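Local coordinates for Gp26 (PDB 4JZ5), which probably cleaves the glycan strands of Listeria peptidoglycan as the family 25 glycosyl hydrolase domain of a phage endolysin, at residues D190-T195 / M209-S214. Numbering follows the deposited sequence.
Sequences DLWQYT and MNTCSS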
loop_
_atom_site.group_PDB
_atom_site.type_symbol
_atom_site.label_atom_id
_atom_site.label_comp_id
_atom_site.label_asym_id
_atom_site.label_seq_id
_atom_site.Cartn_x
_atom_site.Cartn_y
_atom_site.Cartn_z
ATOM N N ASP A 190 7.291 -3.543 9.481
ATOM C CA ASP A 190 7.758 -4.477 8.465
ATOM C C ASP A 190 8.218 -3.717 7.210
ATOM O O ASP A 190 9.300 -3.988 6.673
ATOM C CB ASP A 190 6.661 -5.477 8.105
ATOM C CG ASP A 190 6.257 -6.355 9.268
ATOM O OD1 ASP A 190 7.151 -6.762 10.032
ATOM O OD2 ASP A 190 5.043 -6.599 9.421
ATOM N N LEU A 191 7.390 -2.790 6.755
ATOM C CA LEU A 191 7.725 -1.914 5.633
ATOM C C LEU A 191 7.659 -0.474 6.146
ATOM O O LEU A 191 6.678 -0.097 6.772
ATOM C CB LEU A 191 6.716 -2.132 4.511
ATOM C CG LEU A 191 6.938 -1.387 3.192
ATOM C CD1 LEU A 191 8.244 -1.781 2.520
ATOM C CD2 LEU A 191 5.764 -1.635 2.243
ATOM N N TRP A 192 8.713 0.313 5.912
ATOM C CA TRP A 192 8.824 1.688 6.408
ATOM C C TRP A 192 8.746 2.645 5.233
ATOM O O TRP A 192 9.593 2.604 4.343
ATOM C CB TRP A 192 10.152 1.845 7.137
ATOM C CG TRP A 192 10.605 3.237 7.488
ATOM C CD1 TRP A 192 9.857 4.348 7.736
ATOM C CD2 TRP A 192 11.962 3.621 7.647
ATOM N NE1 TRP A 192 10.687 5.421 8.028
ATOM C CE2 TRP A 192 11.987 4.991 7.984
ATOM C CE3 TRP A 192 13.168 2.938 7.521
ATOM C CZ2 TRP A 192 13.180 5.688 8.191
ATOM C CZ3 TRP A 192 14.348 3.627 7.731
ATOM C CH2 TRP A 192 14.343 4.986 8.066
ATOM N N GLN A 193 7.707 3.468 5.223
ATOM C CA GLN A 193 7.600 4.557 4.249
ATOM C C GLN A 193 8.356 5.753 4.804
ATOM O O GLN A 193 7.912 6.384 5.758
ATOM C CB GLN A 193 6.154 4.898 3.974
ATOM C CG GLN A 193 5.962 5.741 2.735
ATOM C CD GLN A 193 4.525 6.143 2.607
ATOM O OE1 GLN A 193 4.013 6.905 3.425
ATOM N NE2 GLN A 193 3.832 5.583 1.631
ATOM N N TYR A 194 9.530 6.014 4.232
ATOM C CA TYR A 194 10.473 6.933 4.848
ATOM C C TYR A 194 10.484 8.335 4.249
ATOM O O TYR A 194 11.071 9.250 4.821
ATOM C CB TYR A 194 11.880 6.341 4.864
ATOM C CG TYR A 194 12.497 6.024 3.520
ATOM C CD1 TYR A 194 13.077 7.019 2.752
ATOM C CD2 TYR A 194 12.542 4.719 3.043
ATOM C CE1 TYR A 194 13.658 6.730 1.551
ATOM C CE2 TYR A 194 13.138 4.423 1.837
ATOM C CZ TYR A 194 13.706 5.428 1.099
ATOM O OH TYR A 194 14.302 5.109 -0.101
ATOM N N THR A 195 9.835 8.519 3.105
ATOM C CA THR A 195 9.709 9.837 2.509
ATOM C C THR A 195 8.536 9.858 1.546
ATOM O O THR A 195 8.158 8.809 1.000
ATOM C CB THR A 195 11.013 10.245 1.758
ATOM O OG1 THR A 195 10.950 11.611 1.345
ATOM C CG2 THR A 195 11.263 9.376 0.542
ATOM N N MET A 209 8.773 6.523 -1.026
ATOM C CA MET A 209 9.785 5.475 -0.991
ATOM C C MET A 209 9.740 4.748 0.328
ATOM O O MET A 209 9.462 5.333 1.377
ATOM C CB MET A 209 11.163 6.057 -1.234
ATOM C CG MET A 209 11.280 6.618 -2.634
ATOM S SD MET A 209 12.912 7.265 -3.009
ATOM C CE MET A 209 13.894 5.817 -3.319
ATOM N N ASN A 210 10.018 3.451 0.248
ATOM C CA ASN A 210 9.881 2.533 1.361
ATOM C C ASN A 210 11.078 1.596 1.393
ATOM O O ASN A 210 11.693 1.317 0.363
ATOM C CB ASN A 210 8.612 1.660 1.247
ATOM C CG ASN A 210 7.343 2.453 1.007
ATOM O OD1 ASN A 210 6.619 2.765 1.932
ATOM N ND2 ASN A 210 7.059 2.748 -0.250
ATOM N N THR A 211 11.374 1.070 2.581
ATOM C CA THR A 211 12.390 0.042 2.703
ATOM C C THR A 211 11.949 -1.021 3.708
ATOM O O THR A 211 11.025 -0.808 4.486
ATOM C CB THR A 211 13.782 0.634 3.068
ATOM O OG1 THR A 211 14.787 -0.362 2.880
ATOM C CG2 THR A 211 13.832 1.132 4.496
ATOM N N CYS A 212 12.625 -2.162 3.651
ATOM C CA CYS A 212 12.300 -3.317 4.467
ATOM C C CYS A 212 13.439 -4.304 4.352
ATOM O O CYS A 212 14.349 -4.139 3.532
ATOM C CB CYS A 212 10.989 -3.970 4.007
ATOM S SG CYS A 212 10.988 -4.541 2.276
ATOM N N SER A 213 13.399 -5.334 5.186
ATOM C CA SER A 213 14.371 -6.424 5.115
ATOM C C SER A 213 14.145 -7.253 3.870
ATOM O O SER A 213 13.078 -7.236 3.267
ATOM C CB SER A 213 14.239 -7.327 6.330
ATOM O OG SER A 213 13.015 -8.033 6.250
ATOM N N SER A 214 15.145 -8.035 3.506
ATOM C CA SER A 214 14.971 -8.972 2.414
ATOM C C SER A 214 13.849 -9.989 2.692
ATOM O O SER A 214 13.116 -10.357 1.769
ATOM C CB SER A 214 16.302 -9.637 2.087
ATOM O OG SER A 214 17.167 -8.645 1.542
HETATM O O HOH W 1 11.660 -5.016 7.468
#
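Trp192 and Thr211 form a hydrogen-bonded antiparallel pair where strand 191-195 meets strand 206-211, which in turn pairs antiparallel with strand 25-28 and so closes the curled, barrel-like sheet of this family 25 glycosyl hydrolase domain. Trp192 N reaches Thr211 O at 2.9 Å, almost straight; Trp192 O takes Thr211 N in return. Beyond the non-hydrogen-bonded pair Gln193-Asn210 the register slips by one residue, a beta bulge: Tyr194 N bonds to Met209 O, while Met209 N bonds to Thr195 O at 3.1 Å. With chi1 at 61°, the Tyr194 ring folds back over the second strand; Met209 O lies over one face, and Tyr194 CZ packs on Met209 CB at 3.5 Å. On this same side Thr211 CG2 meets Trp192 CE3 at 3.6 Å, and the indole NE1 is held by Arg173 O. Facing the barrel interior, Asn210 and Gln193 run side by side, their amide planes 43° apart. Trp170 and Val25 fix the Asn210 amide; Tyr150, Tyr174 and Asp27 grip that of Gln193. Next to the start of strand 191-195, one water bridges the two segments, donating to Asp190 O at 2.7 Å and accepting from Ser213 N at 2.9 Å.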